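Local coordinates for protein dTDP-4-amino-4,6-dideoxyglucose formyltransferase (PDB 6V2T) that probably transfers a formyl group from a folate cofactor to the amino group of dTDP-4-amino-4,6-dideoxyglucose, a nucleotide-linked sugar probably destined for the lipopolysaccharide O-antigen, at residues A61-P66 with H99-F104; R126-Q131 with G207-I212; K138-C143 with Q160-I165. One frame throughout, in Å; residues are numbered along the deposited sequence.

How the contacts relate
Along the chain contact 1 closes before contact 2 opens, and contact 3 falls within the stretch between the two halves of contact 2. Contacts 1 and 2, with centres about 17 Å apart, do not touch directly, yet both reach the folate and the amino sugar: contact 1 through the loop that follows strand 94-98, against which loop 61-66 packs, contact 2 from the short parallel pair 126-127 and 209-210. Contact 3 lies about 13 Å from contact 2, centre to centre, in the hairpin at one edge of the seven-stranded mixed sheet. Contacts 2 and 3 touch, and helix 130-137, which follows the ligand-binding residues 128-129, packs on the first arm of the hairpin.

Contact 1. Residues A61-P66 with H99-F104; sequences AINKNP and HCKQIF. With FOL (folic acid), chain H; 0FX (dTDP-4-amino-4,6-dideoxyglucose), chain G.
Lys101 passes obliquely across Asn63, and its chain can be followed outward atom by atom. CB meets the CG2 branch of Ile62 at 3.9 Å. CG turns to the bound sugar, close to its C2G and O2G. CD then lies 3.9 Å from CA of Asn63, and CE comes over the amide group of that residue. The chain stays extended until a bend at chi4 (-66°) swings NZ to the sugar, where it hydrogen-bonds O2G at 2.8 Å. A lysine suits this place because its methylenes pack while its tip binds a hydroxyl. Asn63 keeps its amide fixed at both ends: OD1 accepts from the N of Asn65 in an Asx turn, and ND2 bonds Asp31. Ile62 CG2 also rests 4.0 Å from CG of Gln102, whose amide bonds Asn78 and Val79. Both segments are loops that leave parallel strands, 53-60 and 94-98, at their C-terminal ends, the usual place for the ligand site in a Rossmann-like formyltransferase domain.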
loop_
_atom_site.group_PDB
_atom_site.type_symbol
_atom_site.label_atom_id
_atom_site.label_comp_id
_atom_site.label_asym_id
_atom_site.label_seq_id
_atom_site.Cartn_x
_atom_site.Cartn_y
_atom_site.Cartn_z
ATOM N N ALA B 61 -29.240 -11.743 -9.723
ATOM C CA ALA B 61 -29.138 -13.206 -9.506
ATOM C C ALA B 61 -27.657 -13.616 -9.506
ATOM O O ALA B 61 -27.244 -14.373 -8.611
ATOM C CB ALA B 61 -29.927 -13.914 -10.589
ATOM N N ILE B 62 -26.878 -13.062 -10.436
ATOM C CA ILE B 62 -25.452 -13.441 -10.674
ATOM C C ILE B 62 -24.557 -12.906 -9.541
ATOM O O ILE B 62 -23.378 -13.319 -9.480
ATOM C CB ILE B 62 -25.009 -12.972 -12.077
ATOM C CG1 ILE B 62 -23.753 -13.716 -12.542
ATOM C CG2 ILE B 62 -24.838 -11.461 -12.132
ATOM C CD1 ILE B 62 -23.656 -13.907 -14.043
ATOM N N ASN B 63 -25.090 -12.043 -8.667
ATOM C CA ASN B 63 -24.369 -11.516 -7.479
ATOM C C ASN B 63 -23.830 -12.724 -6.715
ATOM O O ASN B 63 -24.650 -13.580 -6.301
ATOM C CB ASN B 63 -25.234 -10.608 -6.589
ATOM C CG ASN B 63 -24.419 -9.753 -5.645
ATOM O OD1 ASN B 63 -23.394 -10.201 -5.142
ATOM N ND2 ASN B 63 -24.844 -8.518 -5.403
ATOM N N LYS B 64 -22.505 -12.792 -6.585
ATOM C CA LYS B 64 -21.776 -13.898 -5.915
ATOM C C LYS B 64 -21.719 -13.681 -4.394
ATOM O O LYS B 64 -21.509 -14.689 -3.703
ATOM C CB LYS B 64 -20.375 -14.047 -6.521
ATOM C CG LYS B 64 -20.345 -14.291 -8.025
ATOM C CD LYS B 64 -18.981 -14.705 -8.564
ATOM C CE LYS B 64 -18.743 -16.202 -8.550
ATOM N NZ LYS B 64 -19.613 -16.906 -9.522
ATOM N N ASN B 65 -21.887 -12.459 -3.865
ATOM C CA ASN B 65 -21.860 -12.229 -2.389
ATOM C C ASN B 65 -22.997 -11.309 -1.947
ATOM O O ASN B 65 -22.766 -10.173 -1.547
ATOM C CB ASN B 65 -20.509 -11.696 -1.908
ATOM C CG ASN B 65 -20.307 -11.885 -0.417
ATOM O OD1 ASN B 65 -21.236 -11.734 0.383
ATOM N ND2 ASN B 65 -19.090 -12.229 -0.027
ATOM N N PRO B 66 -24.259 -11.786 -1.918
ATOM C CA PRO B 66 -25.404 -10.901 -1.715
ATOM C C PRO B 66 -25.681 -10.526 -0.254
ATOM O O PRO B 66 -26.520 -9.684 -0.040
ATOM C CB PRO B 66 -26.594 -11.716 -2.250
ATOM C CG PRO B 66 -26.005 -13.011 -2.791
ATOM C CD PRO B 66 -24.669 -13.181 -2.106
ATOM N N HIS B 99 -25.700 0.378 -10.322
ATOM C CA HIS B 99 -24.546 -0.559 -10.299
ATOM C C HIS B 99 -25.112 -1.986 -10.345
ATOM O O HIS B 99 -24.840 -2.765 -9.448
ATOM C CB HIS B 99 -23.677 -0.294 -9.071
ATOM C CG HIS B 99 -22.982 1.028 -9.067
ATOM N ND1 HIS B 99 -21.744 1.192 -8.497
ATOM C CD2 HIS B 99 -23.339 2.233 -9.556
ATOM C CE1 HIS B 99 -21.375 2.459 -8.615
ATOM N NE2 HIS B 99 -22.343 3.121 -9.271
ATOM N N CYS B 100 -25.932 -2.269 -11.353
ATOM C CA CYS B 100 -26.534 -3.594 -11.621
ATOM C C CYS B 100 -25.520 -4.463 -12.364
ATOM O O CYS B 100 -25.068 -4.017 -13.440
ATOM C CB CYS B 100 -27.784 -3.443 -12.469
ATOM S SG CYS B 100 -28.599 -5.015 -12.792
ATOM N N LYS B 101 -25.199 -5.645 -11.818
ATOM C CA LYS B 101 -24.230 -6.621 -12.414
ATOM C C LYS B 101 -24.798 -7.275 -13.689
ATOM O O LYS B 101 -24.006 -7.906 -14.399
ATOM C CB LYS B 101 -23.845 -7.716 -11.407
ATOM C CG LYS B 101 -22.981 -7.273 -10.234
ATOM C CD LYS B 101 -22.904 -8.294 -9.103
ATOM C CE LYS B 101 -21.921 -7.903 -8.014
ATOM N NZ LYS B 101 -20.529 -7.905 -8.526
ATOM N N GLN B 102 -26.097 -7.164 -13.995
ATOM C CA GLN B 102 -26.681 -7.871 -15.177
ATOM C C GLN B 102 -26.923 -6.918 -16.343
ATOM O O GLN B 102 -27.438 -5.822 -16.127
ATOM C CB GLN B 102 -28.025 -8.516 -14.862
ATOM C CG GLN B 102 -27.960 -9.624 -13.825
ATOM C CD GLN B 102 -29.323 -10.255 -13.649
ATOM O OE1 GLN B 102 -30.219 -9.693 -13.014
ATOM N NE2 GLN B 102 -29.495 -11.421 -14.249
ATOM N N ILE B 103 -26.640 -7.366 -17.561
ATOM C CA ILE B 103 -27.026 -6.639 -18.795
ATOM C C ILE B 103 -28.536 -6.799 -18.988
ATOM O O ILE B 103 -29.016 -7.948 -18.940
ATOM C CB ILE B 103 -26.231 -7.143 -20.009
ATOM C CG1 ILE B 103 -24.727 -6.930 -19.810
ATOM C CG2 ILE B 103 -26.749 -6.450 -21.269
ATOM C CD1 ILE B 103 -23.840 -7.910 -20.565
ATOM N N PHE B 104 -29.265 -5.696 -19.193
ATOM C CA PHE B 104 -30.724 -5.751 -19.477
ATOM C C PHE B 104 -30.916 -6.232 -20.906
ATOM O O PHE B 104 -30.285 -5.706 -21.814
ATOM C CB PHE B 104 -31.416 -4.403 -19.266
ATOM C CG PHE B 104 -31.618 -4.002 -17.828
ATOM C CD1 PHE B 104 -30.810 -4.498 -16.818
ATOM C CD2 PHE B 104 -32.633 -3.113 -17.487
ATOM C CE1 PHE B 104 -30.996 -4.100 -15.503
ATOM C CE2 PHE B 104 -32.797 -2.700 -16.171
ATOM C CZ PHE B 104 -31.985 -3.198 -15.189
HETATM N N1 FOL H . -27.996 -3.096 -19.549
HETATM C C2 FOL H . -28.156 -2.522 -20.752
HETATM N NA2 FOL H . -28.848 -3.153 -21.696
HETATM N N3 FOL H . -27.658 -1.276 -21.013
HETATM C C4 FOL H . -26.938 -0.631 -20.082
HETATM O O4 FOL H . -26.519 0.509 -20.415
HETATM C C4A FOL H . -26.761 -1.211 -18.829
HETATM N N5 FOL H . -26.036 -0.644 -17.864
HETATM C C6 FOL H . -25.520 -1.383 -16.706
HETATM C C7 FOL H . -26.594 -2.409 -16.300
HETATM N N8 FOL H . -27.172 -3.101 -17.420
HETATM C C8A FOL H . -27.316 -2.474 -18.598
HETATM C C9 FOL H . -24.032 -1.859 -16.896
HETATM N N10 FOL H . -23.745 -3.132 -16.229
HETATM C C11 FOL H . -21.430 -6.331 -17.685
HETATM C C12 FOL H . -22.098 -6.402 -16.461
HETATM C C13 FOL H . -22.849 -5.320 -15.991
HETATM C C14 FOL H . -22.979 -4.159 -16.726
HETATM C C15 FOL H . -22.335 -4.101 -17.957
HETATM C C16 FOL H . -21.571 -5.170 -18.433
HETATM C C FOL H . -20.641 -7.509 -18.207
HETATM O O FOL H . -20.919 -8.589 -17.734
HETATM N N FOL H . -19.745 -7.424 -19.194
HETATM O O4P 0FX G . -18.925 -0.305 -8.894
HETATM P P2 0FX G . -19.546 -1.572 -8.304
HETATM O O3P 0FX G . -20.877 -1.324 -7.667
HETATM O O1G 0FX G . -19.779 -2.448 -9.586
HETATM C C1G 0FX G . -21.093 -2.942 -9.837
HETATM C C2G 0FX G . -20.896 -4.392 -10.232
HETATM O O2G 0FX G . -20.282 -5.198 -9.209
HETATM C C3G 0FX G . -19.999 -4.391 -11.458
HETATM O O3G 0FX G . -19.905 -5.754 -11.897
HETATM C C4G 0FX G . -20.535 -3.449 -12.554
HETATM N N4A 0FX G . -19.506 -3.280 -13.584
HETATM C C5G 0FX G . -20.914 -2.052 -12.075
HETATM C C6G 0FX G . -21.652 -1.272 -13.182
HETATM O O5G 0FX G . -21.716 -2.178 -10.897
HETATM O OPP 0FX G . -18.827 -2.453 -7.042
HETATM P P 0FX G . -17.591 -3.299 -7.505
HETATM O O1P 0FX G . -17.782 -4.343 -8.502
HETATM O O2P 0FX G . -17.094 -4.021 -6.281
HETATM O O5 0FX G . -16.328 -2.423 -7.863
HETATM C C5 0FX G . -16.026 -1.258 -7.144
HETATM C C4 0FX G . -14.545 -0.949 -7.397
HETATM O O4 0FX G . -13.689 -1.915 -6.784
HETATM C C3 0FX G . -14.126 -1.013 -8.876
HETATM O O3 0FX G . -14.471 0.167 -9.587
HETATM C C2 0FX G . -12.606 -1.308 -8.834
HETATM C C1 0FX G . -12.518 -2.107 -7.504
HETATM N N11 0FX G . -12.366 -3.526 -7.791
HETATM C C61 0FX G . -13.405 -4.390 -7.742
HETATM C C51 0FX G . -13.180 -5.740 -8.006
HETATM C C5A 0FX G . -14.342 -6.726 -7.966
HETATM C C21 0FX G . -11.129 -3.948 -8.082
HETATM O O21 0FX G . -10.118 -3.044 -8.124
HETATM N N31 0FX G . -10.870 -5.248 -8.361
HETATM C C41 0FX G . -11.881 -6.156 -8.323
HETATM O O41 0FX G . -11.608 -7.452 -8.657
#

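Contact 2. Residues R126-Q131 with G207-I212; sequences RGWFPQ and GNYNGI. With 0FX (dTDP-4-amino-4,6-dideoxyglucose), chain G; FOL (folic acid), chain H.
A two-stranded parallel ladder pairs Arg126 with Tyr209 and Gly127 with Asn210, and it carries one wall of the ligand site. Three backbone bonds lace it: Arg126 N gives to Asn208 O, Asn210 N to Arg126 O at 2.9 Å, and Trp128 N to Asn210 O at 3.0 Å. Glycine fits at position 127 because its phi is positive (89°) and the ring of Tyr209 presses in, with CE2 3.4 Å from Gly127 CA. Beside it the Arg126 guanidinium has the CB of Tyr209 over one face, while its NH2 bonds Ile152 O and its NH1 Lys206 O. Trp128 is the broad plate of the contact. One face of the indole takes a CH-pi contact from Ile212 CB, 4.0 Å from the centroid of the five-membered ring and nearly on its normal. Over the opposite face sits N4A of the amino sugar, 3.6 Å above the plane, so the tryptophan separates the sugar from Ile212. A water accepts from Asn210 ND2 and bonds Trp128 O at 2.7 Å, tying the two segments once more. Beyond the ladder, Phe129 precedes helix 130-137 as its N-cap residue and meets Phe215 of helix 212-219 edge to face, while Pro130 and Gln131 pack against Val141 of strand 141-147.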
loop_
_atom_site.group_PDB
_atom_site.type_symbol
_atom_site.label_atom_id
_atom_site.label_comp_id
_atom_site.label_asym_id
_atom_site.label_seq_id
_atom_site.Cartn_x
_atom_site.Cartn_y
_atom_site.Cartn_z
ATOM N N ARG B 126 -16.588 3.664 -21.021
ATOM C CA ARG B 126 -17.819 2.878 -20.805
ATOM C C ARG B 126 -17.391 1.489 -20.314
ATOM O O ARG B 126 -16.276 1.050 -20.641
ATOM C CB ARG B 126 -18.670 2.793 -22.078
ATOM C CG ARG B 126 -19.236 4.128 -22.568
ATOM C CD ARG B 126 -19.611 4.117 -24.041
ATOM N NE ARG B 126 -20.394 2.928 -24.302
ATOM C CZ ARG B 126 -20.290 2.147 -25.378
ATOM N NH1 ARG B 126 -19.511 2.487 -26.393
ATOM N NH2 ARG B 126 -20.961 1.016 -25.417
ATOM N N GLY B 127 -18.258 0.824 -19.551
ATOM C CA GLY B 127 -18.046 -0.570 -19.104
ATOM C C GLY B 127 -17.288 -0.664 -17.803
ATOM O O GLY B 127 -17.677 0.020 -16.876
ATOM N N TRP B 128 -16.257 -1.507 -17.711
ATOM C CA TRP B 128 -15.700 -1.937 -16.405
ATOM C C TRP B 128 -14.765 -0.909 -15.774
ATOM O O TRP B 128 -13.858 -0.399 -16.438
ATOM C CB TRP B 128 -15.023 -3.292 -16.538
ATOM C CG TRP B 128 -16.080 -4.332 -16.619
ATOM C CD1 TRP B 128 -16.815 -4.694 -17.717
ATOM C CD2 TRP B 128 -16.631 -5.032 -15.501
ATOM N NE1 TRP B 128 -17.734 -5.649 -17.363
ATOM C CE2 TRP B 128 -17.640 -5.880 -16.013
ATOM C CE3 TRP B 128 -16.284 -5.109 -14.149
ATOM C CZ2 TRP B 128 -18.343 -6.763 -15.191
ATOM C CZ3 TRP B 128 -16.981 -5.981 -13.343
ATOM C CH2 TRP B 128 -17.999 -6.786 -13.858
ATOM N N PHE B 129 -14.989 -0.625 -14.496
ATOM C CA PHE B 129 -14.033 0.105 -13.637
ATOM C C PHE B 129 -13.487 1.330 -14.383
ATOM O O PHE B 129 -12.276 1.495 -14.533
ATOM C CB PHE B 129 -12.918 -0.818 -13.156
ATOM C CG PHE B 129 -13.365 -2.129 -12.528
ATOM C CD1 PHE B 129 -14.603 -2.269 -11.935
ATOM C CD2 PHE B 129 -12.520 -3.226 -12.526
ATOM C CE1 PHE B 129 -15.001 -3.471 -11.368
ATOM C CE2 PHE B 129 -12.906 -4.426 -11.947
ATOM C CZ PHE B 129 -14.146 -4.544 -11.362
ATOM N N PRO B 130 -14.354 2.272 -14.778
ATOM C CA PRO B 130 -13.919 3.423 -15.591
ATOM C C PRO B 130 -12.714 4.194 -15.050
ATOM O O PRO B 130 -11.870 4.542 -15.818
ATOM C CB PRO B 130 -15.188 4.279 -15.666
ATOM C CG PRO B 130 -16.284 3.239 -15.617
ATOM C CD PRO B 130 -15.806 2.277 -14.544
ATOM N N GLN B 131 -12.627 4.414 -13.734
ATOM C CA GLN B 131 -11.516 5.179 -13.134
ATOM C C GLN B 131 -10.190 4.421 -13.294
ATOM O O GLN B 131 -9.210 5.089 -13.425
ATOM C CB GLN B 131 -11.850 5.559 -11.688
ATOM C CG GLN B 131 -11.578 4.439 -10.700
ATOM C CD GLN B 131 -12.625 3.346 -10.711
ATOM O OE1 GLN B 131 -13.695 3.482 -11.280
ATOM N NE2 GLN B 131 -12.320 2.260 -10.024
ATOM N N GLY B 207 -17.493 6.900 -28.186
ATOM C CA GLY B 207 -16.485 6.730 -27.134
ATOM C C GLY B 207 -15.830 5.367 -27.200
ATOM O O GLY B 207 -15.639 4.841 -28.308
ATOM N N ASN B 208 -15.601 4.747 -26.051
ATOM C CA ASN B 208 -14.825 3.483 -25.967
ATOM C C ASN B 208 -15.369 2.665 -24.800
ATOM O O ASN B 208 -15.723 3.252 -23.757
ATOM C CB ASN B 208 -13.326 3.752 -25.840
ATOM C CG ASN B 208 -12.969 4.341 -24.491
ATOM O OD1 ASN B 208 -13.382 5.449 -24.172
ATOM N ND2 ASN B 208 -12.242 3.580 -23.695
ATOM N N TYR B 209 -15.457 1.362 -25.005
ATOM C CA TYR B 209 -15.939 0.377 -24.008
ATOM C C TYR B 209 -14.768 -0.521 -23.588
ATOM O O TYR B 209 -14.027 -1.047 -24.454
ATOM C CB TYR B 209 -17.124 -0.386 -24.589
ATOM C CG TYR B 209 -17.640 -1.465 -23.670
ATOM C CD1 TYR B 209 -17.128 -2.742 -23.713
ATOM C CD2 TYR B 209 -18.625 -1.202 -22.739
ATOM C CE1 TYR B 209 -17.551 -3.736 -22.839
ATOM C CE2 TYR B 209 -19.064 -2.179 -21.861
ATOM C CZ TYR B 209 -18.533 -3.453 -21.902
ATOM O OH TYR B 209 -18.982 -4.409 -21.028
ATOM N N ASN B 210 -14.600 -0.705 -22.277
ATOM C CA ASN B 210 -13.630 -1.648 -21.677
ATOM C C ASN B 210 -14.426 -2.801 -21.092
ATOM O O ASN B 210 -15.351 -2.530 -20.343
ATOM C CB ASN B 210 -12.819 -0.973 -20.579
ATOM C CG ASN B 210 -11.999 0.162 -21.134
ATOM O OD1 ASN B 210 -11.247 -0.044 -22.087
ATOM N ND2 ASN B 210 -12.225 1.360 -20.637
ATOM N N GLY B 211 -14.085 -4.031 -21.435
ATOM C CA GLY B 211 -14.741 -5.205 -20.857
ATOM C C GLY B 211 -13.970 -5.749 -19.673
ATOM O O GLY B 211 -12.814 -5.338 -19.444
ATOM N N ILE B 212 -14.539 -6.749 -19.013
ATOM C CA ILE B 212 -13.875 -7.390 -17.843
ATOM C C ILE B 212 -12.534 -7.973 -18.293
ATOM O O ILE B 212 -11.577 -7.886 -17.540
ATOM C CB ILE B 212 -14.769 -8.451 -17.185
ATOM C CG1 ILE B 212 -14.089 -9.049 -15.955
ATOM C CG2 ILE B 212 -15.168 -9.533 -18.171
ATOM C CD1 ILE B 212 -15.038 -9.758 -15.018
HETATM O O4P 0FX G . -18.925 -0.305 -8.894
HETATM P P2 0FX G . -19.546 -1.572 -8.304
HETATM O O3P 0FX G . -20.877 -1.324 -7.667
HETATM O O1G 0FX G . -19.779 -2.448 -9.586
HETATM C C1G 0FX G . -21.093 -2.942 -9.837
HETATM C C2G 0FX G . -20.896 -4.392 -10.232
HETATM O O2G 0FX G . -20.282 -5.198 -9.209
HETATM C C3G 0FX G . -19.999 -4.391 -11.458
HETATM O O3G 0FX G . -19.905 -5.754 -11.897
HETATM C C4G 0FX G . -20.535 -3.449 -12.554
HETATM N N4A 0FX G . -19.506 -3.280 -13.584
HETATM C C5G 0FX G . -20.914 -2.052 -12.075
HETATM C C6G 0FX G . -21.652 -1.272 -13.182
HETATM O O5G 0FX G . -21.716 -2.178 -10.897
HETATM O OPP 0FX G . -18.827 -2.453 -7.042
HETATM P P 0FX G . -17.591 -3.299 -7.505
HETATM O O1P 0FX G . -17.782 -4.343 -8.502
HETATM O O2P 0FX G . -17.094 -4.021 -6.281
HETATM O O5 0FX G . -16.328 -2.423 -7.863
HETATM C C5 0FX G . -16.026 -1.258 -7.144
HETATM C C4 0FX G . -14.545 -0.949 -7.397
HETATM O O4 0FX G . -13.689 -1.915 -6.784
HETATM C C3 0FX G . -14.126 -1.013 -8.876
HETATM O O3 0FX G . -14.471 0.167 -9.587
HETATM C C2 0FX G . -12.606 -1.308 -8.834
HETATM C C1 0FX G . -12.518 -2.107 -7.504
HETATM N N11 0FX G . -12.366 -3.526 -7.791
HETATM C C61 0FX G . -13.405 -4.390 -7.742
HETATM C C51 0FX G . -13.180 -5.740 -8.006
HETATM C C5A 0FX G . -14.342 -6.726 -7.966
HETATM C C21 0FX G . -11.129 -3.948 -8.082
HETATM O O21 0FX G . -10.118 -3.044 -8.124
HETATM N N31 0FX G . -10.870 -5.248 -8.361
HETATM C C41 0FX G . -11.881 -6.156 -8.323
HETATM O O41 0FX G . -11.608 -7.452 -8.657
HETATM N N1 FOL H . -27.996 -3.096 -19.549
HETATM C C2 FOL H . -28.156 -2.522 -20.752
HETATM N NA2 FOL H . -28.848 -3.153 -21.696
HETATM N N3 FOL H . -27.658 -1.276 -21.013
HETATM C C4 FOL H . -26.938 -0.631 -20.082
HETATM O O4 FOL H . -26.519 0.509 -20.415
HETATM C C4A FOL H . -26.761 -1.211 -18.829
HETATM N N5 FOL H . -26.036 -0.644 -17.864
HETATM C C6 FOL H . -25.520 -1.383 -16.706
HETATM C C7 FOL H . -26.594 -2.409 -16.300
HETATM N N8 FOL H . -27.172 -3.101 -17.420
HETATM C C8A FOL H . -27.316 -2.474 -18.598
HETATM C C9 FOL H . -24.032 -1.859 -16.896
HETATM N N10 FOL H . -23.745 -3.132 -16.229
HETATM C C11 FOL H . -21.430 -6.331 -17.685
HETATM C C12 FOL H . -22.098 -6.402 -16.461
HETATM C C13 FOL H . -22.849 -5.320 -15.991
HETATM C C14 FOL H . -22.979 -4.159 -16.726
HETATM C C15 FOL H . -22.335 -4.101 -17.957
HETATM C C16 FOL H . -21.571 -5.170 -18.433
HETATM C C FOL H . -20.641 -7.509 -18.207
HETATM O O FOL H . -20.919 -8.589 -17.734
HETATM N N FOL H . -19.745 -7.424 -19.194
HETATM O O HOH W 1 -13.868 1.397 -18.401
#

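Contact 3. Residues K138-C143 with Q160-I165; sequences KKPVGC and QKEVPI. With EDO (1,2-ethanediol), chain I.
Gly142 and Glu162 bring their backbones closest together, CA to CA 4.1 Å, in a non-hydrogen-bonded antiparallel pair. With no side chain, Gly142 lets the strands close up, and its CA makes a CA-H...O contact to Lys161 O. Next to it Cys143 and Lys161 form a hydrogen-bonded pair, with Cys143 N giving to Lys161 O and Lys161 N to Cys143 O, both at 3.0 Å. Val163 N gives a further bond to Val141 O at 2.9 Å. Between Val141, Val163 and Ile165 the contact is apolar. CG1 of Val141 stands between its backbone N and carbonyl carbon (chi1 79°), which sets this one methyl against both CG2 of Val163 and CD1 of Ile165, each at 3.8 Å. Branched aliphatic residues suit this layer because helices cover it: Val141 lies under helix 130-137, and Val163 touches Val178 and Thr181 of helix 171-194. The two strands are the arms of a beta hairpin, 141-147 and 157-163, and the second arm is the outermost strand of the mixed sheet within this chain. Toward solvent the fit is looser and more polar. The extended Glu162 chain carries OE2 to 3.4 Å from Pro140 CB, where the carboxylate also bonds a water at 2.7 Å. That water accepts from Val141 N at 3.0 Å and bonds Val163 O, bridging the two segments. Farther out, Lys138 NZ makes a salt bridge with Asp234, and Lys161 turns its amine away from the other strand.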
loop_
_atom_site.group_PDB
_atom_site.type_symbol
_atom_site.label_atom_id
_atom_site.label_comp_id
_atom_site.label_asym_id
_atom_site.label_seq_id
_atom_site.Cartn_x
_atom_site.Cartn_y
_atom_site.Cartn_z
ATOM N N LYS B 138 -6.116 8.844 -19.306
ATOM C CA LYS B 138 -6.316 10.295 -19.072
ATOM C C LYS B 138 -7.639 10.787 -19.652
ATOM O O LYS B 138 -7.888 12.006 -19.528
ATOM C CB LYS B 138 -5.137 11.081 -19.666
ATOM C CG LYS B 138 -3.760 10.571 -19.262
ATOM C CD LYS B 138 -3.568 10.396 -17.744
ATOM C CE LYS B 138 -2.268 9.695 -17.366
ATOM N NZ LYS B 138 -2.132 9.614 -15.894
ATOM N N LYS B 139 -8.498 9.895 -20.158
ATOM C CA LYS B 139 -9.898 10.241 -20.468
ATOM C C LYS B 139 -10.623 10.686 -19.194
ATOM O O LYS B 139 -10.292 10.273 -18.082
ATOM C CB LYS B 139 -10.568 9.063 -21.169
ATOM C CG LYS B 139 -10.035 8.749 -22.566
ATOM C CD LYS B 139 -10.724 7.571 -23.168
ATOM C CE LYS B 139 -10.115 7.029 -24.434
ATOM N NZ LYS B 139 -10.089 8.063 -25.487
ATOM N N PRO B 140 -11.649 11.551 -19.306
ATOM C CA PRO B 140 -12.426 11.966 -18.147
ATOM C C PRO B 140 -13.150 10.814 -17.429
ATOM O O PRO B 140 -13.499 9.830 -18.032
ATOM C CB PRO B 140 -13.507 12.909 -18.707
ATOM C CG PRO B 140 -13.047 13.281 -20.096
ATOM C CD PRO B 140 -12.120 12.179 -20.555
ATOM N N VAL B 141 -13.489 11.049 -16.176
ATOM C CA VAL B 141 -14.320 10.102 -15.377
ATOM C C VAL B 141 -15.264 10.951 -14.535
ATOM O O VAL B 141 -15.050 12.182 -14.422
ATOM C CB VAL B 141 -13.433 9.182 -14.517
ATOM C CG1 VAL B 141 -12.935 9.881 -13.271
ATOM C CG2 VAL B 141 -14.118 7.863 -14.155
ATOM N N GLY B 142 -16.311 10.308 -14.029
ATOM C CA GLY B 142 -17.326 10.938 -13.187
ATOM C C GLY B 142 -18.494 9.992 -13.071
ATOM O O GLY B 142 -18.262 8.787 -13.127
ATOM N N CYS B 143 -19.704 10.534 -12.960
ATOM C CA CYS B 143 -20.964 9.776 -12.885
ATOM C C CYS B 143 -21.824 10.210 -14.070
ATOM O O CYS B 143 -21.894 11.444 -14.359
ATOM C CB CYS B 143 -21.707 10.032 -11.579
ATOM S SG CYS B 143 -23.307 9.173 -11.512
ATOM N N GLN B 160 -24.945 14.305 -15.902
ATOM C CA GLN B 160 -23.598 13.749 -15.638
ATOM C C GLN B 160 -22.710 14.827 -15.019
ATOM O O GLN B 160 -22.946 16.035 -15.275
ATOM C CB GLN B 160 -23.011 13.110 -16.901
ATOM C CG GLN B 160 -22.492 14.078 -17.933
ATOM C CD GLN B 160 -21.849 13.392 -19.126
ATOM O OE1 GLN B 160 -21.507 14.062 -20.088
ATOM N NE2 GLN B 160 -21.655 12.072 -19.089
ATOM N N LYS B 161 -21.710 14.388 -14.258
ATOM C CA LYS B 161 -20.710 15.289 -13.645
ATOM C C LYS B 161 -19.345 14.620 -13.630
ATOM O O LYS B 161 -19.232 13.481 -13.172
ATOM C CB LYS B 161 -21.177 15.710 -12.249
ATOM C CG LYS B 161 -20.287 16.790 -11.621
ATOM C CD LYS B 161 -20.886 17.538 -10.435
ATOM C CE LYS B 161 -22.202 16.968 -9.922
ATOM N NZ LYS B 161 -22.652 17.589 -8.653
ATOM N N GLU B 162 -18.360 15.321 -14.170
ATOM C CA GLU B 162 -16.950 14.917 -14.202
ATOM C C GLU B 162 -16.399 15.080 -12.789
ATOM O O GLU B 162 -16.866 15.959 -12.053
ATOM C CB GLU B 162 -16.189 15.755 -15.210
ATOM C CG GLU B 162 -14.699 15.468 -15.207
ATOM C CD GLU B 162 -13.931 15.987 -16.400
ATOM O OE1 GLU B 162 -14.509 16.776 -17.158
ATOM O OE2 GLU B 162 -12.779 15.544 -16.611
ATOM N N VAL B 163 -15.483 14.209 -12.410
ATOM C CA VAL B 163 -14.690 14.375 -11.170
ATOM C C VAL B 163 -13.243 14.423 -11.618
ATOM O O VAL B 163 -12.857 13.799 -12.625
ATOM C CB VAL B 163 -14.979 13.293 -10.107
ATOM C CG1 VAL B 163 -16.461 13.058 -9.922
ATOM C CG2 VAL B 163 -14.271 11.996 -10.414
ATOM N N PRO B 164 -12.430 15.242 -10.919
ATOM C CA PRO B 164 -11.014 15.366 -11.233
ATOM C C PRO B 164 -10.289 14.079 -10.829
ATOM O O PRO B 164 -10.772 13.365 -9.951
ATOM C CB PRO B 164 -10.567 16.572 -10.385
ATOM C CG PRO B 164 -11.503 16.545 -9.193
ATOM C CD PRO B 164 -12.823 16.033 -9.740
ATOM N N ILE B 165 -9.220 13.780 -11.552
ATOM C CA ILE B 165 -8.196 12.767 -11.185
ATOM C C ILE B 165 -6.885 13.488 -10.887
ATOM O O ILE B 165 -6.411 14.232 -11.760
ATOM C CB ILE B 165 -8.011 11.742 -12.299
ATOM C CG1 ILE B 165 -9.336 11.060 -12.631
ATOM C CG2 ILE B 165 -6.940 10.724 -11.896
ATOM C CD1 ILE B 165 -9.205 9.992 -13.664
HETATM C C1 EDO I . -3.677 12.307 -13.287
HETATM O O1 EDO I . -3.798 10.906 -13.523
HETATM C C2 EDO I . -3.331 12.962 -14.562
HETATM O O2 EDO I . -2.234 12.288 -15.189
HETATM O O HOH W 2 -12.026 13.468 -15.047
#